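Local atomic coordinates of putative phosphatase (DUF442) (Shewanella putrefaciens CN-32, PDB entry 3GXH), a protein that is probably a phosphatase of the tyrosine and dual-specificity phosphatase superfamily, removing phosphate groups from a substrate not yet established. Residues E7-I12 with S34-A39; A19-S24 with G97-V102; V41-N46 with G67-Y72; E86-A91 with Y115-K120. One frame throughout, in Å; residues are numbered along the deposited sequence. Where two conformers were deposited one is given.

Contact 1: residues E7-I12 with S34-A39; sequences ENLQGI and SLLKQA
L9 carries its CG beside the backbone N and trans to the carbonyl carbon (chi1 -57°), and with chi2 at -175° its two methyl groups fork toward L36 and A39 of the opposite segment. L9 CD1 rests on A39 CB at 3.7 Å. L9 CD2 instead lies on the helix backbone, 3.5 Å from L35 O, and meets L36 CD2 at 4.0 Å where the two leucine side chains pass at about a right angle. I12 is fully extended (chi2 168°), which carries its CD1 to within 3.8 Å of L36 CG, so L36 is touched by both apolar side chains of the loop. L35 adds its CD1 to the packing, 3.5 Å from N8 O. The partners belong to helix 30-38, which packs on one face of the central sheet of this phosphatase domain; L9 also reaches L23 and I12 reaches S25, both on strand 22-25, so the N-terminal loop fills the corner between that helix and the sheet. Two type I turns, E7 to Q10 and L9 to I12, shape the loop that presents L9 and I12 to the helix. Toward solvent the chemistry becomes polar: one water accepts an N-H from each of two amides, N8 ND2 at 3.0 Å and Q38 NE2 at 2.9 Å, bridging side chains that do not touch directly.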
loop_
_atom_site.group_PDB
_atom_site.type_symbol
_atom_site.label_atom_id
_atom_site.label_comp_id
_atom_site.label_asym_id
_atom_site.label_seq_id
_atom_site.Cartn_x
_atom_site.Cartn_y
_atom_site.Cartn_z
ATOM N N GLU A 7 -14.525 -1.580 -10.985
ATOM C CA GLU A 7 -13.960 -2.079 -12.230
ATOM C C GLU A 7 -13.215 -0.927 -12.913
ATOM O O GLU A 7 -12.286 -1.191 -13.652
ATOM C CB GLU A 7 -15.016 -2.693 -13.162
ATOM C CG GLU A 7 -16.009 -1.722 -13.749
ATOM C CD GLU A 7 -16.993 -2.377 -14.721
ATOM O OE1 GLU A 7 -16.959 -3.617 -14.881
ATOM O OE2 GLU A 7 -17.799 -1.643 -15.321
ATOM N N ASN A 8 -13.578 0.325 -12.623
ATOM C CA ASN A 8 -12.896 1.460 -13.206
ATOM C C ASN A 8 -11.517 1.705 -12.597
ATOM O O ASN A 8 -10.820 2.574 -13.105
ATOM C CB ASN A 8 -13.732 2.754 -13.163
ATOM C CG ASN A 8 -14.763 2.840 -14.314
ATOM O OD1 ASN A 8 -14.847 1.962 -15.171
ATOM N ND2 ASN A 8 -15.518 3.926 -14.339
ATOM N N LEU A 9 -11.086 0.936 -11.607
ATOM C CA LEU A 9 -9.741 1.035 -11.059
ATOM C C LEU A 9 -8.749 0.057 -11.698
ATOM O O LEU A 9 -7.575 0.064 -11.335
ATOM C CB LEU A 9 -9.779 0.753 -9.560
ATOM C CG LEU A 9 -10.714 1.671 -8.771
ATOM C CD1 LEU A 9 -10.564 1.346 -7.229
ATOM C CD2 LEU A 9 -10.442 3.161 -8.991
ATOM N N GLN A 10 -9.201 -0.808 -12.602
ATOM C CA GLN A 10 -8.382 -1.902 -13.096
ATOM C C GLN A 10 -7.296 -1.490 -14.094
ATOM O O GLN A 10 -6.492 -2.335 -14.455
ATOM C CB GLN A 10 -9.295 -3.008 -13.673
ATOM C CG GLN A 10 -10.091 -3.720 -12.567
ATOM C CD GLN A 10 -9.219 -4.493 -11.562
ATOM O OE1 GLN A 10 -9.418 -4.354 -10.363
ATOM N NE2 GLN A 10 -8.231 -5.227 -12.044
ATOM N N GLY A 11 -7.243 -0.205 -14.446
ATOM C CA GLY A 11 -6.147 0.363 -15.237
ATOM C C GLY A 11 -5.022 0.888 -14.397
ATOM O O GLY A 11 -3.964 1.212 -14.939
ATOM N N ILE A 12 -5.163 0.924 -13.065
ATOM C CA ILE A 12 -4.074 1.326 -12.166
ATOM C C ILE A 12 -3.033 0.210 -12.082
ATOM O O ILE A 12 -3.321 -0.986 -11.887
ATOM C CB ILE A 12 -4.595 1.710 -10.792
ATOM C CG1 ILE A 12 -5.513 2.888 -10.952
ATOM C CG2 ILE A 12 -3.477 2.014 -9.810
ATOM C CD1 ILE A 12 -6.335 3.220 -9.698
ATOM N N SER A 34 -8.518 10.661 -9.434
ATOM C CA SER A 34 -9.961 10.946 -9.528
ATOM C C SER A 34 -10.801 9.673 -9.593
ATOM O O SER A 34 -11.888 9.595 -9.000
ATOM C CB SER A 34 -10.239 11.866 -10.716
ATOM O OG SER A 34 -9.753 13.177 -10.404
ATOM N N LEU A 35 -10.307 8.667 -10.307
ATOM C CA LEU A 35 -11.031 7.387 -10.396
ATOM C C LEU A 35 -11.100 6.739 -9.000
ATOM O O LEU A 35 -12.116 6.184 -8.595
ATOM C CB LEU A 35 -10.340 6.417 -11.370
ATOM C CG LEU A 35 -10.233 6.904 -12.823
ATOM C CD1 LEU A 35 -9.499 5.828 -13.603
ATOM C CD2 LEU A 35 -11.629 7.135 -13.395
ATOM N N LEU A 36 -10.002 6.817 -8.255
ATOM C CA LEU A 36 -9.972 6.317 -6.879
ATOM C C LEU A 36 -11.023 7.000 -6.017
ATOM O O LEU A 36 -11.769 6.320 -5.274
ATOM C CB LEU A 36 -8.578 6.488 -6.262
ATOM C CG LEU A 36 -7.587 5.470 -6.855
ATOM C CD1 LEU A 36 -6.130 5.989 -6.690
ATOM C CD2 LEU A 36 -7.770 4.039 -6.203
ATOM N N LYS A 37 -11.110 8.309 -6.087
ATOM C CA LYS A 37 -12.122 9.020 -5.317
ATOM C C LYS A 37 -13.528 8.541 -5.701
ATOM O O LYS A 37 -14.383 8.315 -4.848
ATOM C CB LYS A 37 -12.023 10.530 -5.528
ATOM C CG LYS A 37 -13.125 11.378 -4.815
ATOM C CD LYS A 37 -13.012 11.272 -3.310
ATOM C CE LYS A 37 -14.130 12.034 -2.613
ATOM N NZ LYS A 37 -13.875 12.124 -1.128
ATOM N N GLN A 38 -13.775 8.441 -6.998
ATOM C CA GLN A 38 -15.093 8.054 -7.488
ATOM C C GLN A 38 -15.481 6.661 -7.050
ATOM O O GLN A 38 -16.675 6.378 -6.889
ATOM C CB GLN A 38 -15.133 8.197 -9.007
ATOM C CG GLN A 38 -15.168 9.652 -9.464
ATOM C CD GLN A 38 -14.609 9.947 -10.874
ATOM O OE1 GLN A 38 -14.257 11.103 -11.167
ATOM N NE2 GLN A 38 -14.536 8.941 -11.737
ATOM N N ALA A 39 -14.500 5.786 -6.841
ATOM C CA ALA A 39 -14.741 4.419 -6.337
ATOM C C ALA A 39 -14.976 4.371 -4.836
ATOM O O ALA A 39 -15.299 3.319 -4.300
ATOM C CB ALA A 39 -13.583 3.494 -6.689
HETATM O O HOH W 1 -15.316 6.165 -12.285
#

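Contact 2: residues A19-S24 with G97-V102; sequences APQLLS and GKDVLV
Q21 and D99 cross at nearly a right angle at the start of this strand pair, with amide and carboxylate planes 84° apart. The carboxylate lies against the base of the glutamine side chain rather than at its amide: D99 OD1 is 3.2 Å from Q21 CA. The same oxygen accepts from a water that also donates to P20 O, tying the turn A19 to L22 to the aspartate. The glutamine chain runs on extended past CG, and its NE2 gives only a weak, bent bond to G97 O (2.8 Å, 125° at the hydrogen). Further along, the side chains divide between the two faces of the sheet. On one face L22 CD1 touches two valine methyls that lie in directions about a right angle apart, V100 CG1 and V102 CG1, each 4.1 Å away, and S24 follows on the same side; its OG is held by Q18, N107 and Q16. On the other face L101 CD1 lies against L23 CB at 3.7 Å. Between the faces the backbones form a regular parallel ladder: V100 N to Q21 O, L23 N to V100 O (2.9 Å) and V102 N to L23 O (2.9 Å). Helices 82-94 and 108-120 cover the face bearing L22, V100 and V102. This parallel pairing at the middle of a helix-flanked sheet fits the cysteine-dependent phosphatase fold, in which the strand corresponding to 100-103 leads into the phosphate-binding loop.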
loop_
_atom_site.group_PDB
_atom_site.type_symbol
_atom_site.label_atom_id
_atom_site.label_comp_id
_atom_site.label_asym_id
_atom_site.label_seq_id
_atom_site.Cartn_x
_atom_site.Cartn_y
_atom_site.Cartn_z
ATOM N N ALA A 19 -8.623 -6.360 0.713
ATOM C CA ALA A 19 -9.784 -6.527 1.586
ATOM C C ALA A 19 -10.864 -5.551 1.147
ATOM O O ALA A 19 -10.613 -4.650 0.371
ATOM C CB ALA A 19 -9.397 -6.255 2.974
ATOM N N PRO A 20 -12.117 -5.747 1.595
ATOM C CA PRO A 20 -13.133 -4.810 1.113
ATOM C C PRO A 20 -12.817 -3.298 1.327
ATOM O O PRO A 20 -13.207 -2.507 0.433
ATOM C CB PRO A 20 -14.402 -5.278 1.855
ATOM C CG PRO A 20 -14.177 -6.806 1.913
ATOM C CD PRO A 20 -12.708 -6.921 2.265
ATOM N N GLN A 21 -12.090 -2.933 2.382
ATOM C CA GLN A 21 -11.629 -1.510 2.594
ATOM C C GLN A 21 -10.117 -1.204 2.374
ATOM O O GLN A 21 -9.631 -0.163 2.817
ATOM C CB GLN A 21 -12.000 -0.995 3.992
ATOM C CG GLN A 21 -13.502 -1.101 4.386
ATOM C CD GLN A 21 -13.817 -0.500 5.815
ATOM O OE1 GLN A 21 -13.315 -0.972 6.848
ATOM N NE2 GLN A 21 -14.538 0.585 5.824
ATOM N N LEU A 22 -9.365 -2.159 1.841
ATOM C CA LEU A 22 -7.933 -1.918 1.605
ATOM C C LEU A 22 -7.566 -2.348 0.188
ATOM O O LEU A 22 -7.660 -3.522 -0.179
ATOM C CB LEU A 22 -7.072 -2.734 2.573
ATOM C CG LEU A 22 -5.583 -2.486 2.461
ATOM C CD1 LEU A 22 -5.185 -1.040 2.703
ATOM C CD2 LEU A 22 -4.878 -3.497 3.445
ATOM N N LEU A 23 -7.090 -1.385 -0.597
ATOM C CA LEU A 23 -6.486 -1.577 -1.881
ATOM C C LEU A 23 -4.990 -1.420 -1.747
ATOM O O LEU A 23 -4.508 -0.621 -0.945
ATOM C CB LEU A 23 -6.998 -0.537 -2.854
ATOM C CG LEU A 23 -8.481 -0.507 -3.138
ATOM C CD1 LEU A 23 -8.816 0.606 -4.087
ATOM C CD2 LEU A 23 -8.939 -1.876 -3.691
ATOM N N SER A 24 -4.221 -2.173 -2.536
ATOM C CA SER A 24 -2.781 -1.936 -2.707
ATOM C C SER A 24 -2.536 -1.743 -4.201
ATOM O O SER A 24 -3.230 -2.308 -5.026
ATOM C CB SER A 24 -1.945 -3.076 -2.135
ATOM O OG SER A 24 -2.135 -4.294 -2.891
ATOM N N GLY A 97 -12.040 2.370 9.707
ATOM C CA GLY A 97 -13.311 2.359 9.023
ATOM C C GLY A 97 -13.345 3.074 7.668
ATOM O O GLY A 97 -14.385 3.117 7.014
ATOM N N LYS A 98 -12.216 3.674 7.284
ATOM C CA LYS A 98 -12.126 4.338 5.984
ATOM C C LYS A 98 -11.631 3.371 4.894
ATOM O O LYS A 98 -10.932 2.389 5.171
ATOM C CB LYS A 98 -11.182 5.543 6.054
ATOM C CG LYS A 98 -11.569 6.613 7.071
ATOM C CD LYS A 98 -12.793 7.360 6.615
ATOM C CE LYS A 98 -13.072 8.613 7.472
ATOM N NZ LYS A 98 -14.468 9.106 7.230
ATOM N N ASP A 99 -11.955 3.696 3.642
ATOM C CA ASP A 99 -11.408 2.966 2.502
ATOM C C ASP A 99 -10.050 3.543 2.127
ATOM O O ASP A 99 -9.938 4.742 1.905
ATOM C CB ASP A 99 -12.342 3.019 1.323
ATOM C CG ASP A 99 -13.579 2.168 1.567
ATOM O OD1 ASP A 99 -13.428 0.969 1.831
ATOM O OD2 ASP A 99 -14.662 2.729 1.604
ATOM N N VAL A 100 -9.028 2.701 2.140
ATOM C CA VAL A 100 -7.628 3.104 2.019
ATOM C C VAL A 100 -6.993 2.446 0.795
ATOM O O VAL A 100 -7.215 1.254 0.509
ATOM C CB VAL A 100 -6.860 2.663 3.250
ATOM C CG1 VAL A 100 -5.355 3.028 3.160
ATOM C CG2 VAL A 100 -7.520 3.243 4.548
ATOM N N LEU A 101 -6.195 3.223 0.091
ATOM C CA LEU A 101 -5.207 2.693 -0.852
ATOM C C LEU A 101 -3.822 2.853 -0.276
ATOM O O LEU A 101 -3.483 3.993 0.131
ATOM C CB LEU A 101 -5.255 3.480 -2.176
ATOM C CG LEU A 101 -4.113 3.171 -3.142
ATOM C CD1 LEU A 101 -4.174 1.708 -3.640
ATOM C CD2 LEU A 101 -4.070 4.095 -4.343
ATOM N N VAL A 102 -3.048 1.780 -0.205
ATOM C CA VAL A 102 -1.618 1.906 0.074
ATOM C C VAL A 102 -0.903 1.585 -1.231
ATOM O O VAL A 102 -1.228 0.573 -1.880
ATOM C CB VAL A 102 -1.162 1.064 1.255
ATOM C CG1 VAL A 102 -1.490 -0.451 1.084
ATOM C CG2 VAL A 102 0.309 1.288 1.604
HETATM O O HOH W 2 -15.204 -0.857 1.143
#

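Contact 3: residues V41-N46 with G67-Y72; sequences VDVVIN and GMDYVY
N46 and Y70 meet through a nearly straight bond, ND2 to OH at 2.9 Å with 173° at the hydrogen. The hydroxyl lies almost in the plane of the amide, while the tyrosine ring is turned 47° from it. N46 CG stands trans to its backbone N (chi1 179°), which brings ND2 to the phenol of the neighbouring strand, and the other end, OD1, is held by M48 N, fixing the rotation of the group. Beside it Y72 runs alongside N46, its own hydroxyl bonded to D50 N. At the other end selenomethionine M68 packs SE on V41 CG1 at 3.9 Å, and the bend at chi3 turns CE to V44 CG2 at 4.0 Å. On the opposite face V43 CG1 meets V71 CG2 at 4.0 Å, and I45 lies side by side with V71. These groups are set by a parallel ladder of four backbone bonds: D69 N to D42 O, V44 N to D69 O (2.8 Å), V71 N to V44 O and N46 N to V71 O (2.8 Å). G67, at positive phi, closes helix 59-65 in a Schellman motif just before strand 69-72 begins. The two strands are thus joined through that helix as a beta-alpha-beta unit; helix 59-65 touches V44, N46, M68 and Y70, helix 30-38 packs on M68, and strand 100-103 flanks strand 43-46 on its other edge.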
loop_
_atom_site.group_PDB
_atom_site.type_symbol
_atom_site.label_atom_id
_atom_site.label_comp_id
_atom_site.label_asym_id
_atom_site.label_seq_id
_atom_site.Cartn_x
_atom_site.Cartn_y
_atom_site.Cartn_z
ATOM N N VAL A 41 -12.563 5.559 -2.437
ATOM C CA VAL A 41 -11.367 5.595 -1.633
ATOM C C VAL A 41 -11.313 6.923 -0.847
ATOM O O VAL A 41 -11.569 8.002 -1.405
ATOM C CB VAL A 41 -10.072 5.401 -2.457
ATOM C CG1 VAL A 41 -8.795 5.543 -1.581
ATOM C CG2 VAL A 41 -10.133 4.019 -3.145
ATOM N N ASP A 42 -10.976 6.860 0.456
ATOM C CA ASP A 42 -10.948 8.019 1.335
ATOM C C ASP A 42 -9.521 8.521 1.608
ATOM O O ASP A 42 -9.338 9.708 1.837
ATOM C CB ASP A 42 -11.568 7.649 2.687
ATOM C CG ASP A 42 -13.010 7.261 2.605
ATOM O OD1 ASP A 42 -13.814 8.047 2.062
ATOM O OD2 ASP A 42 -13.392 6.143 3.083
ATOM N N VAL A 43 -8.554 7.599 1.673
ATOM C CA VAL A 43 -7.209 7.933 2.121
ATOM C C VAL A 43 -6.232 7.234 1.190
ATOM O O VAL A 43 -6.416 6.055 0.837
ATOM C CB VAL A 43 -6.985 7.375 3.519
ATOM C CG1 VAL A 43 -5.592 7.819 4.054
ATOM C CG2 VAL A 43 -8.136 7.696 4.508
ATOM N N VAL A 44 -5.165 7.947 0.804
ATOM C CA VAL A 44 -4.083 7.361 0.066
ATOM C C VAL A 44 -2.828 7.395 0.923
ATOM O O VAL A 44 -2.474 8.494 1.406
ATOM C CB VAL A 44 -3.808 8.128 -1.241
ATOM C CG1 VAL A 44 -2.558 7.558 -1.940
ATOM C CG2 VAL A 44 -5.019 8.034 -2.185
ATOM N N ILE A 45 -2.210 6.241 1.141
ATOM C CA ILE A 45 -0.971 6.075 1.891
ATOM C C ILE A 45 0.105 5.728 0.886
ATOM O O ILE A 45 0.050 4.696 0.245
ATOM C CB ILE A 45 -1.075 5.032 3.022
ATOM C CG1 ILE A 45 -2.252 5.374 3.946
ATOM C CG2 ILE A 45 0.278 4.946 3.743
ATOM C CD1 ILE A 45 -2.455 4.335 5.028
ATOM N N ASN A 46 1.069 6.637 0.723
ATOM C CA ASN A 46 2.126 6.544 -0.288
ATOM C C ASN A 46 3.407 6.139 0.382
ATOM O O ASN A 46 3.910 6.823 1.276
ATOM C CB ASN A 46 2.306 7.907 -0.935
ATOM C CG ASN A 46 3.389 7.940 -1.977
ATOM O OD1 ASN A 46 3.873 6.878 -2.457
ATOM N ND2 ASN A 46 3.819 9.172 -2.296
ATOM N N GLY A 67 -9.916 15.107 -3.544
ATOM C CA GLY A 67 -10.818 14.935 -2.416
ATOM C C GLY A 67 -10.542 13.844 -1.398
ATOM O O GLY A 67 -11.432 13.418 -0.656
HETATM N N MSE A 68 -9.290 13.408 -1.335
HETATM C CA MSE A 68 -8.890 12.384 -0.402
HETATM C C MSE A 68 -7.816 12.824 0.573
HETATM O O MSE A 68 -7.162 13.853 0.354
HETATM C CB MSE A 68 -8.363 11.168 -1.175
HETATM C CG MSE A 68 -9.399 10.527 -2.046
HETATM SE SE MSE A 68 -8.806 9.063 -3.175
HETATM C CE MSE A 68 -7.616 10.122 -4.337
ATOM N N ASP A 69 -7.669 12.092 1.668
ATOM C CA ASP A 69 -6.650 12.377 2.661
ATOM C C ASP A 69 -5.353 11.712 2.199
ATOM O O ASP A 69 -5.388 10.684 1.518
ATOM C CB ASP A 69 -7.046 11.779 4.025
ATOM C CG ASP A 69 -8.214 12.452 4.657
ATOM O OD1 ASP A 69 -8.471 13.625 4.373
ATOM O OD2 ASP A 69 -8.851 11.766 5.487
ATOM N N TYR A 70 -4.215 12.322 2.529
ATOM C CA TYR A 70 -2.914 11.898 2.078
ATOM C C TYR A 70 -1.992 11.617 3.260
ATOM O O TYR A 70 -1.855 12.454 4.147
ATOM C CB TYR A 70 -2.301 13.004 1.203
ATOM C CG TYR A 70 -0.942 12.653 0.663
ATOM C CD1 TYR A 70 -0.817 11.592 -0.220
ATOM C CD2 TYR A 70 0.206 13.339 1.043
ATOM C CE1 TYR A 70 0.405 11.226 -0.752
ATOM C CE2 TYR A 70 1.436 12.978 0.497
ATOM C CZ TYR A 70 1.530 11.954 -0.427
ATOM O OH TYR A 70 2.760 11.553 -0.952
ATOM N N VAL A 71 -1.373 10.450 3.270
ATOM C CA VAL A 71 -0.351 10.042 4.240
ATOM C C VAL A 71 0.897 9.624 3.488
ATOM O O VAL A 71 0.804 8.757 2.567
ATOM C CB VAL A 71 -0.860 8.915 5.160
ATOM C CG1 VAL A 71 0.176 8.628 6.243
ATOM C CG2 VAL A 71 -2.240 9.221 5.737
ATOM N N TYR A 72 2.063 10.163 3.859
ATOM C CA TYR A 72 3.319 9.881 3.203
ATOM C C TYR A 72 4.255 9.202 4.192
ATOM O O TYR A 72 4.663 9.786 5.177
ATOM C CB TYR A 72 3.938 11.196 2.714
ATOM C CG TYR A 72 5.299 11.092 2.097
ATOM C CD1 TYR A 72 5.519 10.227 1.002
ATOM C CD2 TYR A 72 6.346 11.818 2.562
ATOM C CE1 TYR A 72 6.731 10.201 0.400
ATOM C CE2 TYR A 72 7.611 11.742 1.966
ATOM C CZ TYR A 72 7.785 10.929 0.879
ATOM O OH TYR A 72 9.051 10.859 0.273
#

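Contact 4: residues E86-A91 with Y115-K120; sequences EAFFAA and YLYQLK
F89 and K120 make the main aromatic contact, with the two side chains sliding past each other in opposite directions. K120 CG sits over one face of the phenyl ring, 4.0 Å from its centroid, in a CH-pi contact displaced toward the rim. The lysine takes an unusual path to get there: CG lies between the backbone N and the carbonyl carbon (chi1 80°), and a further bend at chi2 (92°) folds the aliphatic chain back across the ring, with CE 3.9 Å from F89 CG. K120 NZ is 5.3 Å from the F89 ring centroid, so any cation-pi attraction is weak at most. Apolar packing fills the rest. F89 CE1 presses on the backbone of the second helix at Y117 CA, 3.5 Å away, and F89 CZ approaches L116 CB. F88 crosses Y117 at about a right angle, its CE2 3.8 Å from Y117 CB. The polar link is made by one water, which donates to F89 O at 2.7 Å and accepts from K120 NZ at 2.7 Å; it also lies at the edge of the Y117 ring, in its plane. The short segments cross at -64° with axes 10.5 Å apart, a spacing bridged by the large side chains of F88 and F89. Helix 142-154 packs on L116 and L119, while L116 also meets V85 and Y117 meets M92 of helix 82-94, so helix 108-120 touches both.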
loop_
_atom_site.group_PDB
_atom_site.type_symbol
_atom_site.label_atom_id
_atom_site.label_comp_id
_atom_site.label_asym_id
_atom_site.label_seq_id
_atom_site.Cartn_x
_atom_site.Cartn_y
_atom_site.Cartn_z
ATOM N N GLU A 86 5.468 -0.002 11.412
ATOM C CA GLU A 86 4.713 0.515 12.559
ATOM C C GLU A 86 4.016 1.842 12.265
ATOM O O GLU A 86 2.886 2.050 12.656
ATOM C CB GLU A 86 5.624 0.679 13.772
ATOM C CG GLU A 86 6.096 -0.640 14.350
ATOM C CD GLU A 86 4.988 -1.429 15.021
ATOM O OE1 GLU A 86 4.002 -0.808 15.488
ATOM O OE2 GLU A 86 5.117 -2.677 15.083
ATOM N N ALA A 87 4.697 2.717 11.532
ATOM C CA ALA A 87 4.100 3.958 11.143
ATOM C C ALA A 87 2.874 3.719 10.237
ATOM O O ALA A 87 1.830 4.367 10.343
ATOM C CB ALA A 87 5.187 4.895 10.442
ATOM N N PHE A 88 3.005 2.771 9.320
ATOM C CA PHE A 88 1.846 2.369 8.517
ATOM C C PHE A 88 0.712 1.822 9.365
ATOM O O PHE A 88 -0.441 2.157 9.175
ATOM C CB PHE A 88 2.304 1.340 7.455
ATOM C CG PHE A 88 1.197 0.726 6.678
ATOM C CD1 PHE A 88 0.404 1.498 5.843
ATOM C CD2 PHE A 88 0.979 -0.657 6.710
ATOM C CE1 PHE A 88 -0.667 0.919 5.135
ATOM C CE2 PHE A 88 -0.082 -1.243 5.992
ATOM C CZ PHE A 88 -0.894 -0.455 5.209
ATOM N N PHE A 89 1.040 0.934 10.285
ATOM C CA PHE A 89 0.014 0.395 11.152
ATOM C C PHE A 89 -0.707 1.476 11.959
ATOM O O PHE A 89 -1.950 1.491 12.054
ATOM C CB PHE A 89 0.592 -0.602 12.167
ATOM C CG PHE A 89 1.118 -1.913 11.617
ATOM C CD1 PHE A 89 0.919 -2.358 10.321
ATOM C CD2 PHE A 89 1.832 -2.731 12.487
ATOM C CE1 PHE A 89 1.385 -3.583 9.924
ATOM C CE2 PHE A 89 2.313 -3.962 12.086
ATOM C CZ PHE A 89 2.098 -4.379 10.772
ATOM N N ALA A 90 0.056 2.474 12.431
ATOM C CA ALA A 90 -0.534 3.589 13.162
ATOM C C ALA A 90 -1.410 4.430 12.274
ATOM O O ALA A 90 -2.454 4.913 12.698
ATOM C CB ALA A 90 0.561 4.448 13.847
ATOM N N ALA A 91 -0.994 4.634 11.020
ATOM C CA ALA A 91 -1.821 5.397 10.102
ATOM C C ALA A 91 -3.137 4.668 9.810
ATOM O O ALA A 91 -4.205 5.270 9.741
ATOM C CB ALA A 91 -1.065 5.673 8.793
ATOM N N TYR A 115 0.205 -7.252 3.640
ATOM C CA TYR A 115 0.299 -8.584 4.231
ATOM C C TYR A 115 0.575 -8.482 5.728
ATOM O O TYR A 115 -0.099 -9.132 6.535
ATOM C CB TYR A 115 1.408 -9.367 3.543
ATOM C CG TYR A 115 1.755 -10.628 4.272
ATOM C CD1 TYR A 115 0.869 -11.693 4.271
ATOM C CD2 TYR A 115 2.927 -10.732 5.030
ATOM C CE1 TYR A 115 1.150 -12.855 4.971
ATOM C CE2 TYR A 115 3.228 -11.899 5.731
ATOM C CZ TYR A 115 2.342 -12.941 5.700
ATOM O OH TYR A 115 2.653 -14.116 6.410
ATOM N N LEU A 116 1.551 -7.639 6.118
ATOM C CA LEU A 116 1.879 -7.555 7.513
ATOM C C LEU A 116 0.724 -6.987 8.326
ATOM O O LEU A 116 0.505 -7.410 9.487
ATOM C CB LEU A 116 3.142 -6.722 7.719
ATOM C CG LEU A 116 4.406 -7.460 7.264
ATOM C CD1 LEU A 116 5.598 -6.508 7.346
ATOM C CD2 LEU A 116 4.701 -8.753 8.063
ATOM N N TYR A 117 -0.022 -6.053 7.758
ATOM C CA TYR A 117 -1.151 -5.466 8.431
ATOM C C TYR A 117 -2.230 -6.495 8.654
ATOM O O TYR A 117 -2.782 -6.615 9.762
ATOM C CB TYR A 117 -1.696 -4.274 7.630
ATOM C CG TYR A 117 -3.030 -3.785 8.106
ATOM C CD1 TYR A 117 -3.114 -2.989 9.236
ATOM C CD2 TYR A 117 -4.226 -4.156 7.445
ATOM C CE1 TYR A 117 -4.360 -2.533 9.691
ATOM C CE2 TYR A 117 -5.470 -3.713 7.916
ATOM C CZ TYR A 117 -5.499 -2.901 9.012
ATOM O OH TYR A 117 -6.746 -2.494 9.471
ATOM N N GLN A 118 -2.576 -7.221 7.616
ATOM C CA GLN A 118 -3.618 -8.232 7.759
ATOM C C GLN A 118 -3.195 -9.303 8.759
ATOM O O GLN A 118 -4.011 -9.794 9.559
ATOM C CB GLN A 118 -3.990 -8.828 6.426
ATOM C CG GLN A 118 -4.609 -7.778 5.497
ATOM C CD GLN A 118 -5.075 -8.308 4.157
ATOM O OE1 GLN A 118 -4.494 -9.246 3.579
ATOM N NE2 GLN A 118 -6.143 -7.674 3.630
ATOM N N LEU A 119 -1.918 -9.673 8.699
ATOM C CA LEU A 119 -1.381 -10.677 9.622
ATOM C C LEU A 119 -1.517 -10.196 11.061
ATOM O O LEU A 119 -2.033 -10.923 11.931
ATOM C CB LEU A 119 0.068 -10.984 9.229
ATOM C CG LEU A 119 0.732 -12.083 10.030
ATOM C CD1 LEU A 119 0.014 -13.416 9.764
ATOM C CD2 LEU A 119 2.205 -12.160 9.633
ATOM N N LYS A 120 -1.151 -8.949 11.342
ATOM C CA LYS A 120 -1.204 -8.472 12.736
ATOM C C LYS A 120 -2.627 -8.215 13.230
ATOM O O LYS A 120 -2.902 -8.292 14.449
ATOM C CB LYS A 120 -0.323 -7.247 12.903
ATOM C CG LYS A 120 -0.965 -6.005 12.442
ATOM C CD LYS A 120 -1.726 -5.226 13.519
ATOM C CE LYS A 120 -2.032 -3.840 12.977
ATOM N NZ LYS A 120 -3.004 -3.105 13.820
HETATM O O HOH W 3 -3.492 -0.642 12.748
#

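In the fold
Contacts 2 and 3 lie in one sheet and share a seam: strands 100-103 and 43-46 pair directly, D99 O accepting from D42 N and L101 O from I45 N. Both are backbone ladders with apolar faces, differing at their polar ends. Contacts 1 and 4 lack a direct hydrogen bond and rely on side-chain packing; waters bridge contacts 1, 2 and 4. Contacts 1 and 4 lie on opposite sides of the chain's centre, their own centres 24 Å apart. Contact 4 is buried; contact 1 is more peripheral, with exposed N8 on its solvent side. Each touches the sheet: L36 packs on L101 and L23 from one face, F88 on V102 and I45 from the other, sandwiching the sheet between helices.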